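Local coordinates for protein TRAP dicarboxylate transporter, DctP subunit (Anaerococcus prevoti, PDB 4N91) that binds D-glucuronate in both its alpha and beta forms, and probably delivers it to a TRAP transporter as its solute-binding subunit, at residues R154-K159 against E167-L172; T181-M186 against S191-M196; A204-I209 against G226-Y231; G212-E217 against D235-V240. All coordinates share one frame; numbering follows the deposited sequence.

Contact 1. Residues R154-K159 against E167-L172; sequences RSFYTK and EDLSGL. With BDP (beta-D-glucopyranuronic acid), chain C.
Leu169 lays its CD1 methyl over one face of the Phe156 ring. The methyl carbon is 3.9 Å from the centroid of the ring and 19° off its normal, so this is a CH-pi contact. It is shifted toward the rim, and Leu169 CD1 comes nearest to Phe156 CE2, at 3.7 Å. The two side chains cross at about a right angle. Further along, Thr158 CG2 meets Leu172 CD1 at 4.2 Å, again with side chains at a right angle. Thr158 OG1 stays out of this apolar pair and bonds to Lys161 O. Phe156 and Thr158 are alternate residues of strand 154-158, so both face the loop 167-172. A type II turn shapes that loop, with Leu172 N bonded to Leu169 O at 3.1 Å, and Gly171 takes its positive phi. Arg154, two residues before Phe156, reaches the sugar instead. Its chain bends at chi3 (71°) and turns one edge of the guanidinium to the ligand. NH2 of Arg154 donates to O6B of the glucuronate at 3.0 Å, and NH1 of Arg154 donates to O5, in the guanidinium plane, at 3.2 Å. NE of Arg154 forms a salt bridge with Glu214, which fixes the rotation of the group. A leucine here would probably leave the sugar carboxylate short of a charged partner and Glu214 without its salt-bridge partner. Arg175 NH1 also bonds the sugar. An arginine at the carboxylate of an acidic solute is characteristic of TRAP solute-binding proteins.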
loop_
_atom_site.group_PDB
_atom_site.type_symbol
_atom_site.label_atom_id
_atom_site.label_comp_id
_atom_site.label_asym_id
_atom_site.label_seq_id
_atom_site.Cartn_x
_atom_site.Cartn_y
_atom_site.Cartn_z
ATOM N N ARG A 154 -2.368 2.848 8.283
ATOM C CA ARG A 154 -1.129 2.457 8.926
ATOM C C ARG A 154 -0.993 3.141 10.273
ATOM O O ARG A 154 -1.187 4.352 10.395
ATOM C CB ARG A 154 0.066 2.798 8.037
ATOM C CG ARG A 154 -0.019 2.089 6.691
ATOM C CD ARG A 154 1.083 2.422 5.789
ATOM N NE ARG A 154 2.387 1.868 6.165
ATOM C CZ ARG A 154 2.892 0.737 5.690
ATOM N NH1 ARG A 154 2.191 -0.024 4.852
ATOM N NH2 ARG A 154 4.111 0.366 6.061
ATOM N N SER A 155 -0.681 2.347 11.285
ATOM C CA SER A 155 -0.474 2.813 12.638
ATOM C C SER A 155 0.762 2.149 13.233
ATOM O O SER A 155 1.119 1.051 12.814
ATOM C CB SER A 155 -1.657 2.403 13.498
ATOM O OG SER A 155 -2.803 3.179 13.199
ATOM N N PHE A 156 1.333 2.762 14.278
ATOM C CA PHE A 156 2.534 2.234 14.932
ATOM C C PHE A 156 2.263 1.017 15.801
ATOM O O PHE A 156 1.274 0.960 16.543
ATOM C CB PHE A 156 3.187 3.338 15.770
ATOM C CG PHE A 156 3.764 4.439 14.935
ATOM C CD1 PHE A 156 4.848 4.200 14.134
ATOM C CD2 PHE A 156 3.203 5.718 14.937
ATOM C CE1 PHE A 156 5.364 5.202 13.323
ATOM C CE2 PHE A 156 3.720 6.705 14.146
ATOM C CZ PHE A 156 4.791 6.454 13.333
ATOM N N TYR A 157 3.178 0.064 15.757
ATOM C CA TYR A 157 3.188 -1.012 16.745
ATOM C C TYR A 157 4.625 -1.249 17.182
ATOM O O TYR A 157 5.577 -1.095 16.417
ATOM C CB TYR A 157 2.544 -2.300 16.229
ATOM C CG TYR A 157 2.979 -2.804 14.856
ATOM C CD1 TYR A 157 2.345 -2.365 13.703
ATOM C CD2 TYR A 157 4.003 -3.740 14.719
ATOM C CE1 TYR A 157 2.701 -2.851 12.454
ATOM C CE2 TYR A 157 4.379 -4.215 13.485
ATOM C CZ TYR A 157 3.716 -3.775 12.349
ATOM O OH TYR A 157 4.054 -4.259 11.103
ATOM N N THR A 158 4.771 -1.595 18.455
ATOM C CA THR A 158 6.060 -1.697 19.069
ATOM C C THR A 158 6.116 -2.894 20.019
ATOM O O THR A 158 5.095 -3.429 20.437
ATOM C CB THR A 158 6.330 -0.431 19.888
ATOM O OG1 THR A 158 5.211 -0.220 20.756
ATOM C CG2 THR A 158 6.494 0.803 18.994
ATOM N N LYS A 159 7.339 -3.291 20.348
ATOM C CA LYS A 159 7.596 -4.413 21.236
ATOM C C LYS A 159 7.577 -4.061 22.712
ATOM O O LYS A 159 6.906 -4.734 23.503
ATOM C CB LYS A 159 8.968 -5.009 20.872
ATOM C CG LYS A 159 9.384 -6.183 21.740
ATOM C CD LYS A 159 10.596 -6.871 21.132
ATOM C CE LYS A 159 10.972 -8.132 21.887
ATOM N NZ LYS A 159 11.344 -7.792 23.273
ATOM N N GLU A 167 6.411 11.655 21.271
ATOM C CA GLU A 167 7.619 11.537 22.094
ATOM C C GLU A 167 7.997 10.083 22.456
ATOM O O GLU A 167 9.167 9.795 22.697
ATOM C CB GLU A 167 7.528 12.415 23.360
ATOM C CG GLU A 167 6.422 12.036 24.305
ATOM C CD GLU A 167 6.302 13.008 25.476
ATOM O OE1 GLU A 167 7.182 12.984 26.358
ATOM O OE2 GLU A 167 5.332 13.797 25.506
ATOM N N ASP A 168 7.023 9.172 22.483
ATOM C CA ASP A 168 7.286 7.766 22.788
ATOM C C ASP A 168 8.103 7.058 21.684
ATOM O O ASP A 168 8.662 5.970 21.907
ATOM C CB ASP A 168 5.963 7.033 23.013
ATOM C CG ASP A 168 5.171 7.610 24.176
ATOM O OD1 ASP A 168 5.819 8.044 25.157
ATOM O OD2 ASP A 168 3.918 7.643 24.117
ATOM N N LEU A 169 8.189 7.686 20.519
ATOM C CA LEU A 169 8.974 7.151 19.395
ATOM C C LEU A 169 10.426 7.601 19.446
ATOM O O LEU A 169 11.257 7.135 18.669
ATOM C CB LEU A 169 8.345 7.586 18.067
ATOM C CG LEU A 169 6.954 6.995 17.801
ATOM C CD1 LEU A 169 6.307 7.719 16.641
ATOM C CD2 LEU A 169 7.016 5.488 17.552
ATOM N N SER A 170 10.727 8.519 20.359
ATOM C CA SER A 170 12.077 9.040 20.494
ATOM C C SER A 170 13.065 7.956 20.920
ATOM O O SER A 170 12.835 7.230 21.884
ATOM C CB SER A 170 12.091 10.178 21.522
ATOM O OG SER A 170 13.416 10.610 21.760
ATOM N N GLY A 171 14.161 7.838 20.184
ATOM C CA GLY A 171 15.166 6.833 20.488
ATOM C C GLY A 171 14.806 5.426 20.022
ATOM O O GLY A 171 15.532 4.461 20.313
ATOM N N LEU A 172 13.676 5.288 19.334
ATOM C CA LEU A 172 13.319 3.995 18.733
ATOM C C LEU A 172 13.722 3.977 17.263
ATOM O O LEU A 172 13.811 5.027 16.599
ATOM C CB LEU A 172 11.815 3.725 18.814
ATOM C CG LEU A 172 11.172 3.690 20.207
ATOM C CD1 LEU A 172 9.723 3.250 20.087
ATOM C CD2 LEU A 172 11.949 2.795 21.137
HETATM C C1 BDP C . 1.140 -3.609 3.406
HETATM C C2 BDP C . 0.956 -3.333 1.985
HETATM C C3 BDP C . 2.090 -3.912 1.190
HETATM C C4 BDP C . 3.347 -3.374 1.612
HETATM C C5 BDP C . 3.511 -3.596 3.065
HETATM C C6 BDP C . 4.781 -2.900 3.618
HETATM O O2 BDP C . -0.196 -4.205 1.653
HETATM O O3 BDP C . 1.877 -3.662 -0.238
HETATM O O4 BDP C . 4.400 -3.841 0.937
HETATM O O5 BDP C . 2.379 -3.028 3.811
HETATM O O6A BDP C . 5.851 -3.217 3.054
HETATM O O1 BDP C . 0.176 -2.792 4.117
HETATM O O6B BDP C . 4.705 -2.269 4.697
#

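Contact 2. Residues T181-M186 against S191-M196; sequences TNVRMM and SSASPM
Ala193 CB fits against the bend of Met186, 3.8 Å from Met186 CG. This is the packing of a beta-alpha-beta unit, in which helix 180-188 links the parallel strands 173-176 and 192-195. The helix segment runs nearly antiparallel to strand 192-195, at 154°, with axes 7.1 Å apart at closest. One turn back along the helix, Val183 CG2 touches Ala193 CB at 4.1 Å. The same methyl meets Pro195 CG, also at 4.1 Å, and there the two side chains cross at about a right angle. The small Ala193 side chain lies against both Val183 and Met186, consistent with the 7.1 Å approach of the two axes. Met186 is deposited as selenomethionine. Its chain folds back at chi2 (-51°) and chi3, and this carries CE down to Ser191 CB, at 3.6 Å. Met186 also packs on Ile174 and Val176 of the neighbouring strand, so its side chain touches both strands of the unit. The other side of the helix faces helix 301-317, where Met185 and Arg184 touch Leu310. The polar edge lies at Ser191. Its OG is bonded to Leu169 O, with a weak second bond to Leu172 O. Its backbone N closes the turn at the end of the helix by donating to Met186 O at 3.0 Å, from a position tilted 26° out of the carbonyl plane.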
loop_
_atom_site.group_PDB
_atom_site.type_symbol
_atom_site.label_atom_id
_atom_site.label_comp_id
_atom_site.label_asym_id
_atom_site.label_seq_id
_atom_site.Cartn_x
_atom_site.Cartn_y
_atom_site.Cartn_z
ATOM N N THR A 181 9.312 9.837 1.834
ATOM C CA THR A 181 8.251 10.502 2.589
ATOM C C THR A 181 8.150 9.942 4.003
ATOM O O THR A 181 8.137 10.689 4.993
ATOM C CB THR A 181 6.898 10.367 1.859
ATOM O OG1 THR A 181 6.935 11.181 0.696
ATOM C CG2 THR A 181 5.755 10.785 2.768
ATOM N N ASN A 182 8.157 8.614 4.115
ATOM C CA ASN A 182 8.073 7.985 5.418
ATOM C C ASN A 182 9.313 8.194 6.264
ATOM O O ASN A 182 9.222 8.290 7.485
ATOM C CB ASN A 182 7.713 6.505 5.292
ATOM C CG ASN A 182 6.242 6.322 4.960
ATOM O OD1 ASN A 182 5.850 6.362 3.804
ATOM N ND2 ASN A 182 5.418 6.168 5.994
ATOM N N VAL A 183 10.479 8.239 5.641
ATOM C CA VAL A 183 11.676 8.573 6.405
ATOM C C VAL A 183 11.544 9.969 7.037
ATOM O O VAL A 183 11.820 10.163 8.221
ATOM C CB VAL A 183 12.912 8.495 5.536
ATOM C CG1 VAL A 183 14.129 9.063 6.272
ATOM C CG2 VAL A 183 13.146 7.047 5.121
ATOM N N ARG A 184 11.119 10.949 6.239
ATOM C CA ARG A 184 10.925 12.298 6.742
ATOM C C ARG A 184 9.858 12.339 7.846
ATOM O O ARG A 184 10.001 13.053 8.825
ATOM C CB ARG A 184 10.560 13.249 5.604
ATOM C CG ARG A 184 10.321 14.671 6.030
ATOM C CD ARG A 184 11.539 15.327 6.629
ATOM N NE ARG A 184 11.256 16.738 6.892
ATOM C CZ ARG A 184 11.856 17.465 7.825
ATOM N NH1 ARG A 184 12.806 16.931 8.593
ATOM N NH2 ARG A 184 11.501 18.734 7.993
HETATM N N MSE A 185 8.791 11.566 7.688
HETATM C CA MSE A 185 7.766 11.498 8.716
HETATM C C MSE A 185 8.371 11.036 10.046
HETATM O O MSE A 185 8.040 11.579 11.113
HETATM C CB MSE A 185 6.645 10.548 8.291
HETATM C CG MSE A 185 5.483 10.542 9.263
HETATM SE SE MSE A 185 4.135 9.200 8.760
HETATM C CE MSE A 185 5.111 7.581 9.295
HETATM N N MSE A 186 9.255 10.032 10.008
HETATM C CA MSE A 186 9.834 9.540 11.263
HETATM C C MSE A 186 10.736 10.610 11.874
HETATM O O MSE A 186 10.751 10.769 13.097
HETATM C CB MSE A 186 10.614 8.242 11.097
HETATM C CG MSE A 186 9.793 7.084 10.564
HETATM SE SE MSE A 186 8.105 6.770 11.542
HETATM C CE MSE A 186 8.742 6.814 13.337
ATOM N N SER A 191 11.997 10.486 15.778
ATOM C CA SER A 191 12.365 9.080 15.806
ATOM C C SER A 191 13.395 8.789 14.710
ATOM O O SER A 191 14.031 9.715 14.162
ATOM C CB SER A 191 11.083 8.262 15.647
ATOM O OG SER A 191 11.285 6.900 15.934
ATOM N N SER A 192 13.565 7.519 14.380
ATOM C CA SER A 192 14.536 7.112 13.377
ATOM C C SER A 192 13.899 6.044 12.481
ATOM O O SER A 192 13.294 5.105 12.984
ATOM C CB SER A 192 15.765 6.532 14.064
ATOM O OG SER A 192 16.744 6.201 13.102
ATOM N N ALA A 193 14.010 6.196 11.163
ATOM C CA ALA A 193 13.465 5.210 10.241
ATOM C C ALA A 193 14.476 4.145 9.841
ATOM O O ALA A 193 15.639 4.440 9.585
ATOM C CB ALA A 193 12.993 5.896 9.002
ATOM N N SER A 194 13.989 2.918 9.681
ATOM C CA SER A 194 14.778 1.838 9.134
ATOM C C SER A 194 14.041 1.269 7.953
ATOM O O SER A 194 13.231 0.374 8.101
ATOM C CB SER A 194 14.977 0.713 10.159
ATOM O OG SER A 194 15.880 1.118 11.149
ATOM N N PRO A 195 14.336 1.774 6.757
ATOM C CA PRO A 195 13.613 1.269 5.571
ATOM C C PRO A 195 14.086 -0.119 5.167
ATOM O O PRO A 195 15.293 -0.356 5.139
ATOM C CB PRO A 195 13.960 2.268 4.471
ATOM C CG PRO A 195 14.810 3.310 5.119
ATOM C CD PRO A 195 15.228 2.892 6.451
HETATM N N MSE A 196 13.155 -1.020 4.879
HETATM C CA MSE A 196 13.501 -2.372 4.433
HETATM C C MSE A 196 12.255 -3.016 3.859
HETATM O O MSE A 196 11.133 -2.546 4.094
HETATM C CB MSE A 196 14.016 -3.226 5.593
HETATM C CG MSE A 196 12.948 -3.492 6.634
HETATM SE SE MSE A 196 13.611 -4.421 8.229
HETATM C CE MSE A 196 14.656 -3.019 8.974
#

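Contact 3. Residues A204-I209 against G226-Y231; sequences ALQSGI and GEVCKY
Val228 pushes its two methyls against the last turn of helix 201-207. Val228 CG1 lies 3.9 Å from Leu205 CB and also rests near the Leu205 carbonyl oxygen. Val228 CG2 faces the amide of Gln206. The approach of Gln206 OE1 to that methyl, 3.0 Å, is very short and doubtful in detail. Beside the valine, Cys229 SG sits against Leu205 CD2 at 3.6 Å. An alanine in place of Val228 would lose both methyls and would probably open a gap beside Leu205 CB and weaken the packing on the helix turn. Gln206 reaches over because CG lies anti to the backbone N (chi1 -176°) and the chain then bends at chi2. Behind this first shell, the helix ends in a Schellman motif at Gly208, whose positive phi turns the chain away. On the other side, Lys230 NZ donates to Gly226 O at 2.7 Å, in the carbonyl plane, and so ties Lys230 back to Gly226 across the bend between them. Lys230 NZ also bonds to Met291 O. Glu227 OE1 holds Tyr202 OH, a second link from the loop to the helix. The contact joins helix 201-207 to the loop between helix 218-221 and strand 231-238. Cys229 also packs on Tyr157 of strand 154-158, and Lys159 covers Val228.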
loop_
_atom_site.group_PDB
_atom_site.type_symbol
_atom_site.label_atom_id
_atom_site.label_comp_id
_atom_site.label_asym_id
_atom_site.label_seq_id
_atom_site.Cartn_x
_atom_site.Cartn_y
_atom_site.Cartn_z
ATOM N N ALA A 204 13.521 -8.932 11.706
ATOM C CA ALA A 204 14.142 -7.726 12.214
ATOM C C ALA A 204 13.550 -7.392 13.591
ATOM O O ALA A 204 14.268 -6.968 14.487
ATOM C CB ALA A 204 13.984 -6.592 11.257
ATOM N N LEU A 205 12.240 -7.587 13.762
ATOM C CA LEU A 205 11.609 -7.378 15.069
ATOM C C LEU A 205 12.111 -8.411 16.098
ATOM O O LEU A 205 12.418 -8.077 17.240
ATOM C CB LEU A 205 10.086 -7.483 14.956
ATOM C CG LEU A 205 9.376 -6.356 14.212
ATOM C CD1 LEU A 205 7.976 -6.808 13.830
ATOM C CD2 LEU A 205 9.338 -5.061 15.032
ATOM N N GLN A 206 12.163 -9.660 15.683
ATOM C CA GLN A 206 12.554 -10.734 16.576
ATOM C C GLN A 206 13.988 -10.543 17.066
ATOM O O GLN A 206 14.295 -10.802 18.232
ATOM C CB GLN A 206 12.438 -12.076 15.853
ATOM C CG GLN A 206 12.734 -13.266 16.740
ATOM C CD GLN A 206 11.795 -13.361 17.928
ATOM O OE1 GLN A 206 10.619 -13.001 17.833
ATOM N NE2 GLN A 206 12.311 -13.857 19.059
ATOM N N SER A 207 14.867 -10.085 16.187
ATOM C CA SER A 207 16.289 -9.958 16.524
ATOM C C SER A 207 16.613 -8.644 17.243
ATOM O O SER A 207 17.736 -8.446 17.692
ATOM C CB SER A 207 17.132 -10.055 15.256
ATOM O OG SER A 207 16.941 -8.892 14.448
ATOM N N GLY A 208 15.640 -7.745 17.322
ATOM C CA GLY A 208 15.807 -6.490 18.020
ATOM C C GLY A 208 16.532 -5.433 17.206
ATOM O O GLY A 208 16.889 -4.397 17.735
ATOM N N ILE A 209 16.706 -5.674 15.912
ATOM C CA ILE A 209 17.300 -4.700 15.003
ATOM C C ILE A 209 16.418 -3.457 14.862
ATOM O O ILE A 209 16.913 -2.351 14.665
ATOM C CB ILE A 209 17.537 -5.389 13.649
ATOM C CG1 ILE A 209 18.842 -6.180 13.736
ATOM C CG2 ILE A 209 17.563 -4.423 12.523
ATOM C CD1 ILE A 209 19.017 -7.126 12.571
ATOM N N GLY A 226 2.649 -9.584 15.302
ATOM C CA GLY A 226 2.042 -9.582 16.624
ATOM C C GLY A 226 2.597 -10.629 17.559
ATOM O O GLY A 226 2.291 -10.626 18.765
ATOM N N GLU A 227 3.451 -11.507 17.041
ATOM C CA GLU A 227 4.155 -12.462 17.904
ATOM C C GLU A 227 5.195 -11.723 18.738
ATOM O O GLU A 227 5.489 -12.116 19.871
ATOM C CB GLU A 227 4.842 -13.555 17.073
ATOM C CG GLU A 227 3.905 -14.475 16.358
ATOM C CD GLU A 227 4.644 -15.526 15.538
ATOM O OE1 GLU A 227 5.879 -15.665 15.716
ATOM O OE2 GLU A 227 3.987 -16.206 14.718
ATOM N N VAL A 228 5.770 -10.660 18.168
ATOM C CA VAL A 228 6.790 -9.883 18.825
ATOM C C VAL A 228 6.232 -8.574 19.375
ATOM O O VAL A 228 6.560 -8.178 20.487
ATOM C CB VAL A 228 7.923 -9.530 17.852
ATOM C CG1 VAL A 228 8.905 -8.552 18.507
ATOM C CG2 VAL A 228 8.621 -10.793 17.355
ATOM N N CYS A 229 5.378 -7.900 18.594
ATOM C CA CYS A 229 4.860 -6.587 18.979
ATOM C C CYS A 229 3.458 -6.648 19.498
ATOM O O CYS A 229 2.527 -6.961 18.751
ATOM C CB CYS A 229 4.869 -5.602 17.810
ATOM S SG CYS A 229 6.552 -5.224 17.246
ATOM N N LYS A 230 3.282 -6.350 20.787
ATOM C CA LYS A 230 1.962 -6.465 21.372
ATOM C C LYS A 230 1.294 -5.132 21.679
ATOM O O LYS A 230 0.249 -5.116 22.317
ATOM C CB LYS A 230 1.998 -7.282 22.668
ATOM C CG LYS A 230 2.747 -8.602 22.615
ATOM C CD LYS A 230 1.957 -9.660 21.897
ATOM C CE LYS A 230 2.612 -11.034 22.139
ATOM N NZ LYS A 230 2.166 -11.992 21.134
ATOM N N TYR A 231 1.924 -4.021 21.294
ATOM C CA TYR A 231 1.302 -2.708 21.466
ATOM C C TYR A 231 1.008 -2.116 20.088
ATOM O O TYR A 231 1.930 -1.749 19.360
ATOM C CB TYR A 231 2.202 -1.748 22.232
ATOM C CG TYR A 231 2.579 -2.214 23.622
ATOM C CD1 TYR A 231 1.656 -2.191 24.665
ATOM C CD2 TYR A 231 3.852 -2.660 23.896
ATOM C CE1 TYR A 231 2.013 -2.612 25.927
ATOM C CE2 TYR A 231 4.207 -3.097 25.163
ATOM C CZ TYR A 231 3.286 -3.083 26.163
ATOM O OH TYR A 231 3.675 -3.480 27.437
#

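Contact 4. Residues G212-E217 against D235-V240. With BDP (beta-D-glucopyranuronic acid), chain C.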
loop_
_atom_site.group_PDB
_atom_site.type_symbol
_atom_site.label_atom_id
_atom_site.label_comp_id
_atom_site.label_asym_id
_atom_site.label_seq_id
_atom_site.Cartn_x
_atom_site.Cartn_y
_atom_site.Cartn_z
ATOM N N GLY A 212 10.015 -1.571 16.355
ATOM C CA GLY A 212 8.631 -1.499 15.959
ATOM C C GLY A 212 8.524 -1.205 14.483
ATOM O O GLY A 212 9.517 -1.157 13.755
ATOM N N ALA A 213 7.295 -1.023 14.033
ATOM C CA ALA A 213 7.020 -0.798 12.631
ATOM C C ALA A 213 5.670 -0.085 12.559
ATOM O O ALA A 213 5.136 0.384 13.582
ATOM C CB ALA A 213 7.012 -2.121 11.851
ATOM N N GLU A 214 5.122 0.037 11.360
ATOM C CA GLU A 214 3.808 0.660 11.228
ATOM C C GLU A 214 3.093 0.096 10.040
ATOM O O GLU A 214 3.672 -0.073 8.989
ATOM C CB GLU A 214 3.907 2.188 11.133
ATOM C CG GLU A 214 4.986 2.736 10.201
ATOM C CD GLU A 214 4.620 2.756 8.726
ATOM O OE1 GLU A 214 5.423 2.226 7.909
ATOM O OE2 GLU A 214 3.562 3.330 8.351
ATOM N N ASN A 215 1.822 -0.236 10.235
ATOM C CA ASN A 215 1.081 -0.888 9.189
ATOM C C ASN A 215 -0.359 -1.068 9.609
ATOM O O ASN A 215 -0.752 -0.689 10.706
ATOM C CB ASN A 215 1.679 -2.270 8.891
ATOM C CG ASN A 215 1.673 -2.573 7.419
ATOM O OD1 ASN A 215 0.640 -2.444 6.755
ATOM N ND2 ASN A 215 2.842 -2.931 6.880
ATOM N N ASN A 216 -1.125 -1.691 8.729
ATOM C CA ASN A 216 -2.445 -2.147 9.080
ATOM C C ASN A 216 -2.388 -3.398 9.965
ATOM O O ASN A 216 -1.321 -3.948 10.236
ATOM C CB ASN A 216 -3.279 -2.387 7.826
ATOM C CG ASN A 216 -2.696 -3.458 6.921
ATOM O OD1 ASN A 216 -2.348 -4.576 7.369
ATOM N ND2 ASN A 216 -2.535 -3.116 5.646
ATOM N N GLU A 217 -3.548 -3.860 10.404
ATOM C CA GLU A 217 -3.626 -4.959 11.349
ATOM C C GLU A 217 -3.228 -6.324 10.791
ATOM O O GLU A 217 -2.862 -7.207 11.554
ATOM C CB GLU A 217 -5.021 -5.040 11.940
ATOM C CG GLU A 217 -5.469 -3.746 12.611
ATOM C CD GLU A 217 -6.254 -2.794 11.709
ATOM O OE1 GLU A 217 -5.992 -2.706 10.486
ATOM O OE2 GLU A 217 -7.170 -2.119 12.258
ATOM N N ASP A 235 -2.743 5.539 15.708
ATOM C CA ASP A 235 -2.500 6.916 15.319
ATOM C C ASP A 235 -2.971 7.158 13.877
ATOM O O ASP A 235 -3.221 8.297 13.492
ATOM C CB ASP A 235 -1.041 7.287 15.492
ATOM C CG ASP A 235 -0.142 6.585 14.511
ATOM O OD1 ASP A 235 -0.121 5.344 14.553
ATOM O OD2 ASP A 235 0.544 7.269 13.707
HETATM N N MSE A 236 -3.074 6.078 13.098
HETATM C CA MSE A 236 -3.621 6.091 11.726
HETATM C C MSE A 236 -3.046 7.221 10.848
HETATM O O MSE A 236 -3.782 8.033 10.242
HETATM C CB MSE A 236 -5.158 6.137 11.788
HETATM C CG MSE A 236 -5.752 4.895 12.431
HETATM SE SE MSE A 236 -7.672 5.031 12.744
HETATM C CE MSE A 236 -8.218 4.983 10.878
ATOM N N HIS A 237 -1.723 7.237 10.730
ATOM C CA HIS A 237 -1.036 8.353 10.093
ATOM C C HIS A 237 -1.184 8.391 8.590
ATOM O O HIS A 237 -1.090 9.467 7.995
ATOM C CB HIS A 237 0.445 8.411 10.464
ATOM C CG HIS A 237 1.150 7.094 10.412
ATOM N ND1 HIS A 237 1.419 6.368 11.548
ATOM C CD2 HIS A 237 1.685 6.392 9.385
ATOM C CE1 HIS A 237 2.059 5.263 11.228
ATOM N NE2 HIS A 237 2.239 5.253 9.924
ATOM N N GLN A 238 -1.414 7.244 7.967
ATOM C CA GLN A 238 -1.575 7.199 6.513
ATOM C C GLN A 238 -2.599 6.167 6.097
ATOM O O GLN A 238 -2.843 5.167 6.816
ATOM C CB GLN A 238 -0.282 6.857 5.792
ATOM C CG GLN A 238 0.827 7.866 5.909
ATOM C CD GLN A 238 2.139 7.248 5.488
ATOM O OE1 GLN A 238 2.598 6.216 6.048
ATOM N NE2 GLN A 238 2.742 7.832 4.485
HETATM N N MSE A 239 -3.196 6.420 4.928
HETATM C CA MSE A 239 -3.989 5.433 4.212
HETATM C C MSE A 239 -3.325 5.298 2.857
HETATM O O MSE A 239 -3.515 6.136 1.974
HETATM C CB MSE A 239 -5.451 5.835 4.075
HETATM C CG MSE A 239 -6.072 6.105 5.388
HETATM SE SE MSE A 239 -7.966 6.489 5.192
HETATM C CE MSE A 239 -8.627 4.636 5.430
ATOM N N VAL A 240 -2.522 4.251 2.712
ATOM C CA VAL A 240 -1.620 4.152 1.559
ATOM C C VAL A 240 -2.134 3.075 0.624
ATOM O O VAL A 240 -2.158 1.889 0.974
ATOM C CB VAL A 240 -0.166 3.817 1.973
ATOM C CG1 VAL A 240 0.739 3.801 0.745
ATOM C CG2 VAL A 240 0.356 4.828 3.011
HETATM C C1 BDP C . 1.140 -3.609 3.406
HETATM C C2 BDP C . 0.956 -3.333 1.985
HETATM C C3 BDP C . 2.090 -3.912 1.190
HETATM C C4 BDP C . 3.347 -3.374 1.612
HETATM C C5 BDP C . 3.511 -3.596 3.065
HETATM C C6 BDP C . 4.781 -2.900 3.618
HETATM O O2 BDP C . -0.196 -4.205 1.653
HETATM O O3 BDP C . 1.877 -3.662 -0.238
HETATM O O4 BDP C . 4.400 -3.841 0.937
HETATM O O5 BDP C . 2.379 -3.028 3.811
HETATM O O6A BDP C . 5.851 -3.217 3.054
HETATM O O1 BDP C . 0.176 -2.792 4.117
HETATM O O6B BDP C . 4.705 -2.269 4.697
#
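Glu214 and His237 form a buried histidine-carboxylate hydrogen bond between two strands that are not neighbours in their sheet. His237 NE2 donates to Glu214 OE2 at 2.8 Å, and the bond is almost straight (175°). The oxygen is met on its anti side and lies in the plane of the imidazole. The carboxylate and ring planes are 34° apart. Glu214 CB also lies at the ring edge, 3.6 Å from His237 CE1. In the mixed sheet, strand 154-158 runs between 212-215 and 231-238, so the two side chains meet across the middle strand, beside Phe156. The second ring nitrogen, His237 ND1, donates to Asp235 OD2; the length of 2.5 Å is very short and somewhat doubtful. Gln238 lies alongside, its CG at the ring edge, and its NE2 bonds to Asn110 O. Asn215, next to Glu214 on strand 212-215, points away from segment 235-240 and into the glucuronate pocket. Asn215 ND2 donates to the sugar O5 at 3.1 Å, and Asn215 OD1 is 2.7 Å from the anomeric O1. Asn216 N donates to Asn215 OD1 at 2.8 Å, in the carbonyl plane, which steadies the amide against the ligand. Asn216 ND2 lies 3.1 Å from O1 and bonds to Ala151 O.

Overall arrangement
Contacts 1 and 4 share one mixed sheet and both touch the bound glucuronate. A salt bridge from Arg154 NE to Glu214 OE2, 2.9 Å, joins them and connects the His237 network to the sugar. Contact 2 packs beside them: Met186 SE lies 3.6 Å from Phe156 CE1, and Asn182 ND2 is 2.8 Å from Gln238 OE1. Leu172 O, 3.5 Å from Ser192 CB, brings the loop of contact 1 against the strand of contact 2. Contact 3 does not touch the ligand; the side chain of Leu205 is about 11 Å from it. It meets the sheet where Thr158 N lies 3.0 Å from Tyr231 O, and Leu205 CD2 packs 3.7 Å from Gly212 CA.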